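Local coordinates for takeout-like protein 1 (Epiphyas postvittana, PDB 3E8T) that probably carries hydrophobic ligands in the insect and holds a ubiquinone-8 molecule inside its elongated fold, at residues 106-111 against 161-166; 94-99 against 111-116; 154-159 against 180-185; 50-55 against 186-191. All blocks are in the same frame, centred on the assembly; numbering follows the deposited sequence. Where two conformers were deposited one is given.

In the fold
The four contacts lie near one end of the curled antiparallel sheet, around the tail end of the bound ubiquinone. Interactions 1 and 2 have centres about 10 Å apart and share Asp111, where strand 106-111 passes into strand 113-133; Tyr97 also meets the 161-166 loop. Interaction 2 pairs two sheet strands, and strand 155-160 continues the sheet to interaction 3, whose centre is about 15 Å away. Interactions 3 and 4 both use helix 182-211, with centres about 13 Å apart. Along the chain, interactions 1, 2 and 3 all fall inside the loop closed by interaction 4. Together they join sheet, loop and helix into walls around the isoprenoid chain.

Interaction 1: residues 106-111 against 161-166; sequences LPITGD and TNLFNG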
# COMPACT_ATOMS: atom_id res chain seq x y z
N LEU A 106 2.13 -19.10 19.71
CA LEU A 106 1.60 -18.53 20.96
C LEU A 106 0.12 -18.18 20.84
O LEU A 106 -0.30 -17.58 19.88
CB LEU A 106 2.32 -17.24 21.32
CG LEU A 106 3.75 -17.26 21.81
CD1 LEU A 106 4.11 -15.81 22.27
CD2 LEU A 106 3.94 -18.29 22.94
N PRO A 107 -0.67 -18.50 21.84
CA PRO A 107 -2.04 -18.02 21.85
C PRO A 107 -2.09 -16.49 21.92
O PRO A 107 -1.20 -15.89 22.56
CB PRO A 107 -2.63 -18.67 23.10
CG PRO A 107 -1.64 -19.66 23.55
CD PRO A 107 -0.32 -19.33 22.99
N ILE A 108 -3.15 -15.92 21.37
CA ILE A 108 -3.32 -14.46 21.45
C ILE A 108 -4.76 -14.13 21.68
O ILE A 108 -5.65 -14.74 21.12
CB ILE A 108 -2.75 -13.74 20.18
CG1 ILE A 108 -2.66 -12.23 20.39
CG2 ILE A 108 -3.56 -14.13 18.92
CD1 ILE A 108 -1.81 -11.53 19.37
N THR A 109 -4.97 -13.08 22.48
CA THR A 109 -6.23 -12.36 22.47
C THR A 109 -5.89 -10.88 22.67
O THR A 109 -4.95 -10.53 23.37
CB THR A 109 -7.24 -12.76 23.56
OG1 THR A 109 -6.66 -12.54 24.86
CG2 THR A 109 -7.78 -14.19 23.36
N GLY A 110 -6.68 -10.02 22.03
CA GLY A 110 -6.52 -8.60 22.27
C GLY A 110 -7.63 -7.82 21.61
O GLY A 110 -8.25 -8.28 20.67
N ASP A 111 -7.86 -6.61 22.11
CA ASP A 111 -8.85 -5.69 21.56
C ASP A 111 -8.44 -4.30 21.99
O ASP A 111 -8.57 -3.93 23.14
CB ASP A 111 -10.23 -6.02 22.13
CG ASP A 111 -11.34 -5.20 21.51
OD1 ASP A 111 -11.08 -4.12 20.98
OD2 ASP A 111 -12.52 -5.65 21.53
N THR A 161 -2.16 -2.57 22.03
CA THR A 161 -2.65 -2.34 23.38
C THR A 161 -3.76 -3.29 23.75
O THR A 161 -4.43 -3.89 22.92
CB THR A 161 -3.13 -0.89 23.59
OG1 THR A 161 -4.40 -0.71 22.99
CG2 THR A 161 -2.11 0.11 23.04
N ASN A 162 -3.91 -3.48 25.05
CA ASN A 162 -4.90 -4.39 25.63
C ASN A 162 -4.84 -5.77 25.01
O ASN A 162 -5.88 -6.42 24.80
CB ASN A 162 -6.28 -3.82 25.51
CG ASN A 162 -7.31 -4.55 26.37
OD1 ASN A 162 -6.99 -4.92 27.51
ND2 ASN A 162 -8.51 -4.71 25.86
N LEU A 163 -3.63 -6.30 24.86
CA LEU A 163 -3.48 -7.74 24.73
C LEU A 163 -3.79 -8.38 26.08
O LEU A 163 -3.48 -7.84 27.14
CB LEU A 163 -2.03 -8.10 24.36
CG LEU A 163 -1.57 -7.70 22.95
CD1 LEU A 163 -0.07 -7.81 22.87
CD2 LEU A 163 -2.26 -8.59 21.89
N PHE A 164 -4.37 -9.57 26.03
CA PHE A 164 -4.47 -10.45 27.20
C PHE A 164 -5.12 -9.79 28.40
O PHE A 164 -4.67 -9.92 29.55
CB PHE A 164 -3.12 -11.02 27.64
CG PHE A 164 -2.43 -11.78 26.53
CD1 PHE A 164 -2.90 -12.99 26.12
CD2 PHE A 164 -1.36 -11.24 25.87
CE1 PHE A 164 -2.32 -13.65 25.05
CE2 PHE A 164 -0.77 -11.89 24.85
CZ PHE A 164 -1.24 -13.10 24.42
N ASN A 165 -6.18 -9.06 28.13
CA ASN A 165 -6.95 -8.50 29.25
C ASN A 165 -6.14 -7.56 30.10
O ASN A 165 -6.41 -7.39 31.29
CB ASN A 165 -7.55 -9.62 30.15
CG ASN A 165 -8.14 -10.80 29.31
OD1 ASN A 165 -7.59 -11.94 29.24
ND2 ASN A 165 -9.25 -10.53 28.69
N GLY A 166 -5.16 -6.92 29.51
CA GLY A 166 -4.34 -5.98 30.26
C GLY A 166 -3.19 -6.56 31.04
O GLY A 166 -2.50 -5.85 31.79
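The ring of Phe164 and the side chain of Leu163 press against Ile108, Thr109 and Gly110, and this is the tight half of the contact. Thr109 O lies above the centre of one face of the Phe164 ring, while Pro107 O meets the ring edge in its plane, 3.4 Å from Phe164 CZ. Beside it, Ile108 CD1 touches Leu163 CD2 at 3.9 Å, the two aliphatic chains crossing at a slant. Thr109 O also accepts a hydrogen bond from Phe164 N (2.9 Å), the donor standing 38° out of the carbonyl plane. Gly110 and Leu163 form a single beta bridge, their CA atoms 4.0 Å apart; a CB on Gly110 would run into Leu163 CD2. The loop from strand 155-160 to helix 168-180 is thereby tied to an edge of the curled sheet of this JHBP-family fold, and Ile108 also touches the ubiquinone. Towards solvent the contact thins to polar links at Asn162 and Asp111, both exposed. Asp111 N gives Asn162 O a weak bond. In return, with CG anti to its backbone N (chi1 -166°), Asn162 brings ND2 within 2.8 Å of Asp111 O, which lies close to the amide plane.

Interaction 2: residues 94-99 against 111-116; sequences KGHYTA and DGQMKL. With UQ8 (Ubiquinone-8), chain B.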
# COMPACT_ATOMS: atom_id res chain seq x y z
N LYS A 94 -2.00 1.94 11.59
CA LYS A 94 -2.65 2.13 12.86
C LYS A 94 -4.11 1.78 12.79
O LYS A 94 -4.69 1.75 11.71
CB LYS A 94 -2.50 3.59 13.35
CG LYS A 94 -1.06 4.03 13.61
CD LYS A 94 -1.02 5.52 14.09
CE LYS A 94 0.34 5.94 14.53
NZ LYS A 94 0.55 7.43 14.63
N GLY A 95 -4.72 1.53 13.93
CA GLY A 95 -6.16 1.36 13.97
C GLY A 95 -6.60 0.58 15.18
O GLY A 95 -5.79 0.24 16.04
N HIS A 96 -7.90 0.33 15.26
CA HIS A 96 -8.48 -0.45 16.33
C HIS A 96 -8.52 -1.90 15.91
O HIS A 96 -9.20 -2.25 14.93
CB HIS A 96 -9.91 0.07 16.58
CG HIS A 96 -10.71 -0.74 17.53
ND1 HIS A 96 -12.09 -0.75 17.50
CD2 HIS A 96 -10.34 -1.64 18.45
CE1 HIS A 96 -12.53 -1.58 18.43
NE2 HIS A 96 -11.48 -2.12 19.05
N TYR A 97 -7.73 -2.74 16.59
CA TYR A 97 -7.61 -4.14 16.20
C TYR A 97 -8.30 -5.06 17.20
O TYR A 97 -8.51 -4.71 18.36
CB TYR A 97 -6.10 -4.58 16.11
CG TYR A 97 -5.50 -4.94 17.44
CD1 TYR A 97 -5.43 -6.25 17.84
CD2 TYR A 97 -5.10 -3.99 18.34
CE1 TYR A 97 -5.04 -6.58 19.09
CE2 TYR A 97 -4.73 -4.33 19.61
CZ TYR A 97 -4.71 -5.64 19.97
OH TYR A 97 -4.36 -6.01 21.24
N THR A 98 -8.60 -6.25 16.68
CA THR A 98 -8.90 -7.38 17.55
C THR A 98 -8.06 -8.55 17.08
O THR A 98 -7.75 -8.66 15.89
CB THR A 98 -10.37 -7.78 17.67
OG1 THR A 98 -10.80 -8.39 16.45
CG2 THR A 98 -11.26 -6.60 18.04
N ALA A 99 -7.69 -9.41 18.02
CA ALA A 99 -6.94 -10.60 17.70
C ALA A 99 -7.47 -11.75 18.55
O ALA A 99 -7.76 -11.61 19.74
CB ALA A 99 -5.45 -10.36 17.97
N ASP A 111 -7.86 -6.61 22.11
CA ASP A 111 -8.85 -5.69 21.56
C ASP A 111 -8.44 -4.30 21.99
O ASP A 111 -8.57 -3.93 23.14
CB ASP A 111 -10.23 -6.02 22.13
CG ASP A 111 -11.34 -5.20 21.51
OD1 ASP A 111 -11.08 -4.12 20.98
OD2 ASP A 111 -12.52 -5.65 21.53
N GLY A 112 -7.85 -3.58 21.06
CA GLY A 112 -7.22 -2.34 21.41
C GLY A 112 -6.73 -1.56 20.22
O GLY A 112 -7.31 -1.67 19.15
N GLN A 113 -5.68 -0.80 20.42
CA GLN A 113 -5.11 -0.01 19.36
C GLN A 113 -3.81 -0.61 18.90
O GLN A 113 -3.04 -1.17 19.68
CB GLN A 113 -4.89 1.43 19.81
CG GLN A 113 -6.17 2.16 20.14
CD GLN A 113 -7.16 2.25 19.03
OE1 GLN A 113 -6.83 2.72 17.94
NE2 GLN A 113 -8.39 1.83 19.30
N MET A 114 -3.54 -0.47 17.60
CA MET A 114 -2.32 -0.94 16.98
C MET A 114 -1.49 0.20 16.42
O MET A 114 -2.07 1.14 15.85
CB MET A 114 -2.69 -1.88 15.79
CG MET A 114 -1.46 -2.39 15.04
SD MET A 114 -1.94 -3.61 13.81
CE MET A 114 -2.40 -2.53 12.45
N LYS A 115 -0.18 0.07 16.52
CA LYS A 115 0.76 0.88 15.75
C LYS A 115 1.83 -0.07 15.23
O LYS A 115 2.61 -0.61 16.01
CB LYS A 115 1.41 1.96 16.61
CG LYS A 115 2.42 2.82 15.85
CD LYS A 115 2.99 3.96 16.69
CE LYS A 115 4.18 4.58 15.97
NZ LYS A 115 4.82 5.66 16.78
N LEU A 116 1.82 -0.32 13.93
CA LEU A 116 2.75 -1.19 13.29
C LEU A 116 3.72 -0.28 12.51
O LEU A 116 3.26 0.44 11.62
CB LEU A 116 1.96 -2.15 12.37
CG LEU A 116 2.75 -3.01 11.39
CD1 LEU A 116 3.68 -3.91 12.23
CD2 LEU A 116 1.82 -3.82 10.53
C45 UQ8 B . -2.23 -8.63 15.77
C44 UQ8 B . -1.20 -9.64 15.26
C46 UQ8 B . -0.68 -10.43 16.43
C43 UQ8 B . -0.05 -8.99 14.51
C42 UQ8 B . -0.56 -7.94 13.51
C41 UQ8 B . -1.26 -8.65 12.36
C39 UQ8 B . -0.85 -8.04 11.04
C40 UQ8 B . -1.88 -7.47 10.06
C38 UQ8 B . 0.47 -8.06 10.67
C37 UQ8 B . 0.97 -7.52 9.49
C36 UQ8 B . 2.49 -7.50 9.67
C34 UQ8 B . 3.21 -6.77 8.54
C35 UQ8 B . 4.56 -6.55 8.75
C33 UQ8 B . 2.52 -6.31 7.42
C32 UQ8 B . 3.02 -5.67 6.30
C31 UQ8 B . 1.89 -4.80 5.69
C29 UQ8 B . 2.25 -4.17 4.36
C30 UQ8 B . 2.99 -5.01 3.26
C28 UQ8 B . 1.94 -2.84 4.11
C27 UQ8 B . 2.22 -2.15 2.94
C26 UQ8 B . 1.18 -1.05 2.66
C24 UQ8 B . 1.64 -0.15 1.51
C25 UQ8 B . 2.84 0.80 1.69
C23 UQ8 B . 0.97 -0.20 0.31
C22 UQ8 B . 1.24 0.55 -0.84
C21 UQ8 B . 0.38 0.09 -2.02
C19 UQ8 B . 0.83 0.59 -3.39
C20 UQ8 B . 0.04 -0.05 -4.53
C18 UQ8 B . 0.89 2.12 -3.49
C17 UQ8 B . 1.24 2.57 -4.92
C16 UQ8 B . 1.78 4.01 -4.97
C14 UQ8 B . 1.74 4.50 -6.41
C15 UQ8 B . 2.12 3.52 -7.54
C13 UQ8 B . 1.34 5.79 -6.73
C12 UQ8 B . 1.27 6.26 -8.04
C11 UQ8 B . 1.48 7.79 -8.17
C9 UQ8 B . 2.00 8.17 -9.56
C10 UQ8 B . 1.78 7.07 -10.60
C8 UQ8 B . 1.34 9.48 -9.99
C7 UQ8 B . 0.34 9.30 -11.14
C6 UQ8 B . 1.01 9.27 -12.53
C1 UQ8 B . 0.61 8.30 -13.47
C1M UQ8 B . -0.39 7.40 -13.10
C2 UQ8 B . 1.18 8.23 -14.74
O2 UQ8 B . 0.82 7.38 -15.57
C3 UQ8 B . 2.17 9.13 -15.11
O3 UQ8 B . 2.72 9.06 -16.35
C3M UQ8 B . 1.92 9.78 -17.29
C4 UQ8 B . 2.59 10.09 -14.20
O4 UQ8 B . 3.57 10.97 -14.59
C4M UQ8 B . 4.72 10.27 -15.08
C5 UQ8 B . 2.02 10.16 -12.93
O5 UQ8 B . 2.41 11.03 -12.15
O HOH W 1 -4.12 3.02 16.65
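Gly95 and Met114 form a hydrogen-bonded antiparallel pair in which Met114 N donates to Gly95 O over 2.8 Å, almost in line with the carbonyl bond, while the return bond from Gly95 N is weak. A second such pair follows at Tyr97 and Gly112, with Tyr97 N to Gly112 O at 2.8 Å, and the short strand segments run 120° apart. A water lies beside the first pair, close to Met114 O.

On the face that carries His96, the imidazole donates from NE2 to Asp111 OD1, 2.8 Å away and within 4° of the ring plane; ring and carboxylate are nearly coplanar. Gly112 O lies at the same ring's edge, 3.1 Å from His96 CD2. A leucine in place of His96 would probably leave Asp111 OD1 without this N-H donor and the carboxylate less restrained in its rotation. Thr98 CG2 flanks the carboxylate, and the extended chains of Lys94 and Lys115 run side by side.

On the other face, Tyr97 CG sits between the backbone N and the carbonyl carbon (chi1 82°), a torsion that swings the ring across Gly112, with CE2 3.5 Å from Gly112 N; Tyr97 CD2 meets Met114 CB at 4.1 Å. The Tyr97 hydroxyl is hydrogen-bonded to Thr161 O. Around this buried side, Phe56 and Leu58 of strand 54-77 and Leu160 of strand 155-160 pack on Tyr97 and Met114, and Leu116 reaches the ubiquinone tail and Phe158.

Interaction 3: residues 154-159 against 180-185; sequences DNAQFG and QNWKQV
Trp182 lays one face of its indole on the backbone of Asn155 and Ala156, joining the first turn of helix 182-211 to strand 155-160 of the curled JHBP-family sheet. The strand enters through a classic beta bulge, Asp154 and Asn155 both facing Lys119. Asn155 CA stands 3.4 Å from the centroid of the six-membered ring and only 4° off its normal, a CH-pi contact, and Ala156 N lies over the same face nearer the rim. Asp154 O approaches Trp182 CZ2 to 3.2 Å. At the root of the side chain, Trp182 CB meets both Ala156 O, 3.3 Å away, and the edge of the Phe158 ring, in its plane.

A chi1 of 68° tucks Trp182 CG in over the main chain, between N and C, and turns the indole to the strand, and Lys183 CB backs its opposite face. Replacing Trp182 by alanine is likely to open a gap over the bulge and take the aromatic cover from Asn155 CA, leaving this part of the strand less firmly packed on the helix.

Further out, Lys183 makes a salt bridge with Asp151, and Asp154 OD1 is bonded by Asn120. Gln157 NE2 donates to Asn155 OD1 from well above its carbonyl plane. Phe158 N bonds the side chain of Asn179, and the Phe158 ring, which touches the ubiquinone, packs on Leu178. One helical turn beyond Trp182, Val185 CG1 rests 3.6 Å from Phe158 CZ.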
# COMPACT_ATOMS: atom_id res chain seq x y z
N ASP A 154 14.10 -4.11 6.36
CA ASP A 154 14.87 -3.74 7.53
C ASP A 154 14.29 -4.27 8.80
O ASP A 154 15.01 -4.96 9.51
CB ASP A 154 15.13 -2.25 7.62
CG ASP A 154 16.11 -1.75 6.60
OD1 ASP A 154 16.49 -2.51 5.70
OD2 ASP A 154 16.48 -0.58 6.75
N ASN A 155 13.05 -3.91 9.13
CA ASN A 155 12.39 -4.49 10.29
C ASN A 155 10.96 -3.97 10.39
O ASN A 155 10.52 -3.15 9.61
CB ASN A 155 13.26 -4.33 11.59
CG ASN A 155 13.79 -2.91 11.80
OD1 ASN A 155 13.02 -1.98 11.87
ND2 ASN A 155 15.12 -2.76 11.85
N ALA A 156 10.26 -4.59 11.31
CA ALA A 156 8.93 -4.17 11.65
C ALA A 156 8.77 -4.25 13.15
O ALA A 156 9.31 -5.19 13.77
CB ALA A 156 7.91 -5.01 10.97
N GLN A 157 8.04 -3.29 13.72
CA GLN A 157 7.77 -3.28 15.14
C GLN A 157 6.31 -3.19 15.40
O GLN A 157 5.55 -2.51 14.68
CB GLN A 157 8.43 -2.12 15.87
CG GLN A 157 9.90 -2.22 16.00
CD GLN A 157 10.54 -1.59 14.87
OE1 GLN A 157 10.17 -0.47 14.51
NE2 GLN A 157 11.54 -2.29 14.25
N PHE A 158 5.92 -3.91 16.41
CA PHE A 158 4.51 -4.11 16.70
C PHE A 158 4.17 -3.50 18.03
O PHE A 158 4.71 -3.90 19.05
CB PHE A 158 4.19 -5.63 16.72
CG PHE A 158 4.45 -6.32 15.42
CD1 PHE A 158 3.41 -6.66 14.58
CD2 PHE A 158 5.75 -6.70 15.06
CE1 PHE A 158 3.65 -7.24 13.38
CE2 PHE A 158 5.98 -7.30 13.88
CZ PHE A 158 4.95 -7.54 13.03
N GLY A 159 3.22 -2.60 18.01
CA GLY A 159 2.64 -2.01 19.23
C GLY A 159 1.17 -2.37 19.23
O GLY A 159 0.45 -2.05 18.29
N GLN A 180 10.66 -10.06 17.61
CA GLN A 180 11.73 -11.00 17.27
C GLN A 180 11.47 -11.75 15.98
O GLN A 180 12.41 -12.08 15.24
CB GLN A 180 11.83 -11.99 18.39
CG GLN A 180 12.50 -11.30 19.53
CD GLN A 180 12.77 -12.19 20.68
OE1 GLN A 180 12.13 -13.24 20.86
NE2 GLN A 180 13.75 -11.78 21.50
N ASN A 181 10.22 -12.02 15.70
CA ASN A 181 9.82 -12.82 14.57
C ASN A 181 9.14 -11.95 13.52
O ASN A 181 8.31 -12.39 12.79
CB ASN A 181 8.89 -13.95 15.03
CG ASN A 181 9.59 -14.89 15.95
OD1 ASN A 181 10.41 -15.70 15.53
ND2 ASN A 181 9.30 -14.77 17.26
N TRP A 182 9.60 -10.70 13.44
CA TRP A 182 8.94 -9.74 12.58
C TRP A 182 8.89 -10.17 11.14
O TRP A 182 7.90 -9.92 10.45
CB TRP A 182 9.58 -8.33 12.73
CG TRP A 182 10.96 -8.21 12.22
CD1 TRP A 182 12.13 -8.37 12.95
CD2 TRP A 182 11.37 -7.98 10.86
NE1 TRP A 182 13.20 -8.23 12.11
CE2 TRP A 182 12.77 -8.02 10.84
CE3 TRP A 182 10.67 -7.76 9.67
CZ2 TRP A 182 13.49 -7.81 9.68
CZ3 TRP A 182 11.38 -7.58 8.54
CH2 TRP A 182 12.78 -7.64 8.54
N LYS A 183 9.96 -10.77 10.62
CA LYS A 183 9.96 -11.09 9.21
C LYS A 183 8.96 -12.19 8.89
O LYS A 183 8.16 -12.10 7.96
CB LYS A 183 11.38 -11.48 8.74
CG LYS A 183 11.51 -11.77 7.28
CD LYS A 183 11.22 -10.60 6.40
CE LYS A 183 11.47 -10.99 4.95
NZ LYS A 183 11.25 -9.79 4.10
N GLN A 184 8.95 -13.25 9.70
CA GLN A 184 7.99 -14.32 9.53
C GLN A 184 6.55 -13.77 9.63
O GLN A 184 5.69 -14.16 8.86
CB GLN A 184 8.22 -15.39 10.59
CG GLN A 184 7.20 -16.48 10.54
CD GLN A 184 7.50 -17.64 11.47
OE1 GLN A 184 8.23 -17.47 12.43
NE2 GLN A 184 6.87 -18.75 11.22
N VAL A 185 6.29 -12.91 10.63
CA VAL A 185 4.97 -12.35 10.79
C VAL A 185 4.58 -11.54 9.56
O VAL A 185 3.45 -11.64 9.08
CB VAL A 185 4.92 -11.51 12.09
CG1 VAL A 185 3.59 -10.74 12.18
CG2 VAL A 185 5.06 -12.44 13.31

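Interaction 4: residues 50-55 against 186-191; sequences DLSGLQ and SEEFGK. With UQ8 (Ubiquinone-8), chain B.
The ubiquinone pocket is lined here by Leu54, Ser186, Phe189 and Gly190, where helix 182-211 passes the type I' turn of a beta hairpin, Leu51 to Leu54, in this JHBP-family fold. Phe189 carries the contact. Leu54 CD2 sits over the centre of one ring face, 3.8 Å from the centroid and 10° off the normal, a CH-pi contact, while CB of the preceding Glu188 lies over the opposite face. At the rim, Leu51 O lies in the ring plane, 3.3 Å from Phe189 CE1. The ring is thus sandwiched between a hairpin leucine and its own helix, and Phe49 also meets it, the two rings nearly parallel.

The ligand runs past the pocket side of the helix. Ser186 CB comes within 3.3 Å of UQ8 C35, and Gly190 CA packs against UQ8 C33. Phe189 CB adds a contact to UQ8 C38 at 3.8 Å. Leu54 CD2, besides covering the ring, lies 4.0 Å from UQ8 C44, so one methyl group serves both the helix and the isoprenoid tail.

At the turn itself the contact becomes polar and more exposed. The chain of Glu188 is bent at CB-CG (chi2 -79°), which folds its carboxylate back to the hairpin. There Ser52 OG donates to Glu188 OE1 over 2.6 Å, arriving from above the carboxylate plane, 38° out of it.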
# COMPACT_ATOMS: atom_id res chain seq x y z
N ASP A 50 -8.58 -14.37 8.62
CA ASP A 50 -8.45 -15.57 9.41
C ASP A 50 -7.45 -16.41 8.63
O ASP A 50 -7.79 -17.03 7.61
CB ASP A 50 -9.78 -16.28 9.53
CG ASP A 50 -9.73 -17.46 10.44
OD1 ASP A 50 -8.65 -17.95 10.77
OD2 ASP A 50 -10.81 -17.95 10.86
N LEU A 51 -6.19 -16.37 9.06
CA LEU A 51 -5.05 -16.98 8.37
C LEU A 51 -4.08 -17.60 9.34
O LEU A 51 -3.74 -16.99 10.35
CB LEU A 51 -4.30 -15.95 7.52
CG LEU A 51 -5.07 -15.25 6.40
CD1 LEU A 51 -4.20 -14.09 5.89
CD2 LEU A 51 -5.43 -16.22 5.24
N SER A 52 -3.63 -18.81 9.04
CA SER A 52 -2.59 -19.44 9.82
C SER A 52 -2.92 -19.53 11.31
O SER A 52 -2.02 -19.52 12.14
CB SER A 52 -1.26 -18.78 9.59
OG SER A 52 -0.86 -19.02 8.24
N GLY A 53 -4.20 -19.63 11.64
CA GLY A 53 -4.61 -19.71 13.02
C GLY A 53 -4.90 -18.38 13.73
O GLY A 53 -5.36 -18.42 14.86
N LEU A 54 -4.62 -17.26 13.08
CA LEU A 54 -4.87 -15.94 13.62
C LEU A 54 -6.16 -15.38 13.06
O LEU A 54 -6.31 -15.29 11.84
CB LEU A 54 -3.71 -14.98 13.29
CG LEU A 54 -3.91 -13.54 13.73
CD1 LEU A 54 -3.98 -13.41 15.24
CD2 LEU A 54 -2.75 -12.66 13.18
N GLN A 55 -7.05 -14.95 13.94
CA GLN A 55 -8.20 -14.16 13.57
C GLN A 55 -7.95 -12.71 13.93
O GLN A 55 -7.73 -12.40 15.10
CB GLN A 55 -9.45 -14.65 14.26
CG GLN A 55 -9.86 -16.05 13.80
CD GLN A 55 -9.13 -17.15 14.50
OE1 GLN A 55 -9.03 -17.19 15.71
NE2 GLN A 55 -8.57 -18.08 13.71
N SER A 186 5.52 -10.76 9.00
CA SER A 186 5.21 -9.99 7.80
C SER A 186 4.86 -10.92 6.62
O SER A 186 3.97 -10.60 5.83
CB SER A 186 6.34 -9.05 7.42
OG SER A 186 7.45 -9.70 6.81
N GLU A 187 5.55 -12.05 6.49
CA GLU A 187 5.27 -12.97 5.37
C GLU A 187 3.96 -13.71 5.57
O GLU A 187 3.26 -14.02 4.62
CB GLU A 187 6.41 -13.98 5.17
CG GLU A 187 7.65 -13.37 4.61
CD GLU A 187 8.53 -14.33 3.77
OE1 GLU A 187 8.13 -15.45 3.27
OE2 GLU A 187 9.69 -13.87 3.59
N GLU A 188 3.57 -13.99 6.79
CA GLU A 188 2.30 -14.65 7.05
C GLU A 188 1.09 -13.77 6.85
O GLU A 188 0.08 -14.22 6.34
CB GLU A 188 2.25 -15.16 8.48
CG GLU A 188 3.06 -16.38 8.69
CD GLU A 188 2.40 -17.67 8.22
OE1 GLU A 188 1.28 -17.66 7.69
OE2 GLU A 188 3.06 -18.71 8.35
N PHE A 189 1.19 -12.50 7.24
CA PHE A 189 -0.02 -11.67 7.38
C PHE A 189 0.01 -10.39 6.59
O PHE A 189 -0.96 -9.65 6.63
CB PHE A 189 -0.26 -11.36 8.85
CG PHE A 189 -0.34 -12.59 9.71
CD1 PHE A 189 -1.29 -13.58 9.46
CD2 PHE A 189 0.59 -12.81 10.72
CE1 PHE A 189 -1.32 -14.71 10.21
CE2 PHE A 189 0.52 -13.97 11.49
CZ PHE A 189 -0.43 -14.92 11.20
N GLY A 190 1.09 -10.09 5.89
CA GLY A 190 1.16 -8.81 5.20
C GLY A 190 0.21 -8.69 4.04
O GLY A 190 -0.28 -7.59 3.75
N LYS A 191 -0.07 -9.78 3.35
CA LYS A 191 -0.86 -9.70 2.11
C LYS A 191 -2.24 -9.04 2.30
O LYS A 191 -2.60 -8.16 1.52
CB LYS A 191 -1.00 -11.07 1.46
CG LYS A 191 -1.76 -11.08 0.15
CD LYS A 191 -1.77 -12.46 -0.56
CE LYS A 191 -2.54 -12.48 -1.90
NZ LYS A 191 -2.17 -11.34 -2.82
C45 UQ8 B . -2.23 -8.63 15.77
C44 UQ8 B . -1.20 -9.64 15.26
C46 UQ8 B . -0.68 -10.43 16.43
C43 UQ8 B . -0.05 -8.99 14.51
C42 UQ8 B . -0.56 -7.94 13.51
C41 UQ8 B . -1.26 -8.65 12.36
C39 UQ8 B . -0.85 -8.04 11.04
C40 UQ8 B . -1.88 -7.47 10.06
C38 UQ8 B . 0.47 -8.06 10.67
C37 UQ8 B . 0.97 -7.52 9.49
C36 UQ8 B . 2.49 -7.50 9.67
C34 UQ8 B . 3.21 -6.77 8.54
C35 UQ8 B . 4.56 -6.55 8.75
C33 UQ8 B . 2.52 -6.31 7.42
C32 UQ8 B . 3.02 -5.67 6.30
C31 UQ8 B . 1.89 -4.80 5.69
C29 UQ8 B . 2.25 -4.17 4.36
C30 UQ8 B . 2.99 -5.01 3.26
C28 UQ8 B . 1.94 -2.84 4.11
C27 UQ8 B . 2.22 -2.15 2.94
C26 UQ8 B . 1.18 -1.05 2.66
C24 UQ8 B . 1.64 -0.15 1.51
C25 UQ8 B . 2.84 0.80 1.69
C23 UQ8 B . 0.97 -0.20 0.31
C22 UQ8 B . 1.24 0.55 -0.84
C21 UQ8 B . 0.38 0.09 -2.02
C19 UQ8 B . 0.83 0.59 -3.39
C20 UQ8 B . 0.04 -0.05 -4.53
C18 UQ8 B . 0.89 2.12 -3.49
C17 UQ8 B . 1.24 2.57 -4.92
C16 UQ8 B . 1.78 4.01 -4.97
C14 UQ8 B . 1.74 4.50 -6.41
C15 UQ8 B . 2.12 3.52 -7.54
C13 UQ8 B . 1.34 5.79 -6.73
C12 UQ8 B . 1.27 6.26 -8.04
C11 UQ8 B . 1.48 7.79 -8.17
C9 UQ8 B . 2.00 8.17 -9.56
C10 UQ8 B . 1.78 7.07 -10.60
C8 UQ8 B . 1.34 9.48 -9.99
C7 UQ8 B . 0.34 9.30 -11.14
C6 UQ8 B . 1.01 9.27 -12.53
C1 UQ8 B . 0.61 8.30 -13.47
C1M UQ8 B . -0.39 7.40 -13.10
C2 UQ8 B . 1.18 8.23 -14.74
O2 UQ8 B . 0.82 7.38 -15.57
C3 UQ8 B . 2.17 9.13 -15.11
O3 UQ8 B . 2.72 9.06 -16.35
C3M UQ8 B . 1.92 9.78 -17.29
C4 UQ8 B . 2.59 10.09 -14.20
O4 UQ8 B . 3.57 10.97 -14.59
C4M UQ8 B . 4.72 10.27 -15.08
C5 UQ8 B . 2.02 10.16 -12.93
O5 UQ8 B . 2.41 11.03 -12.15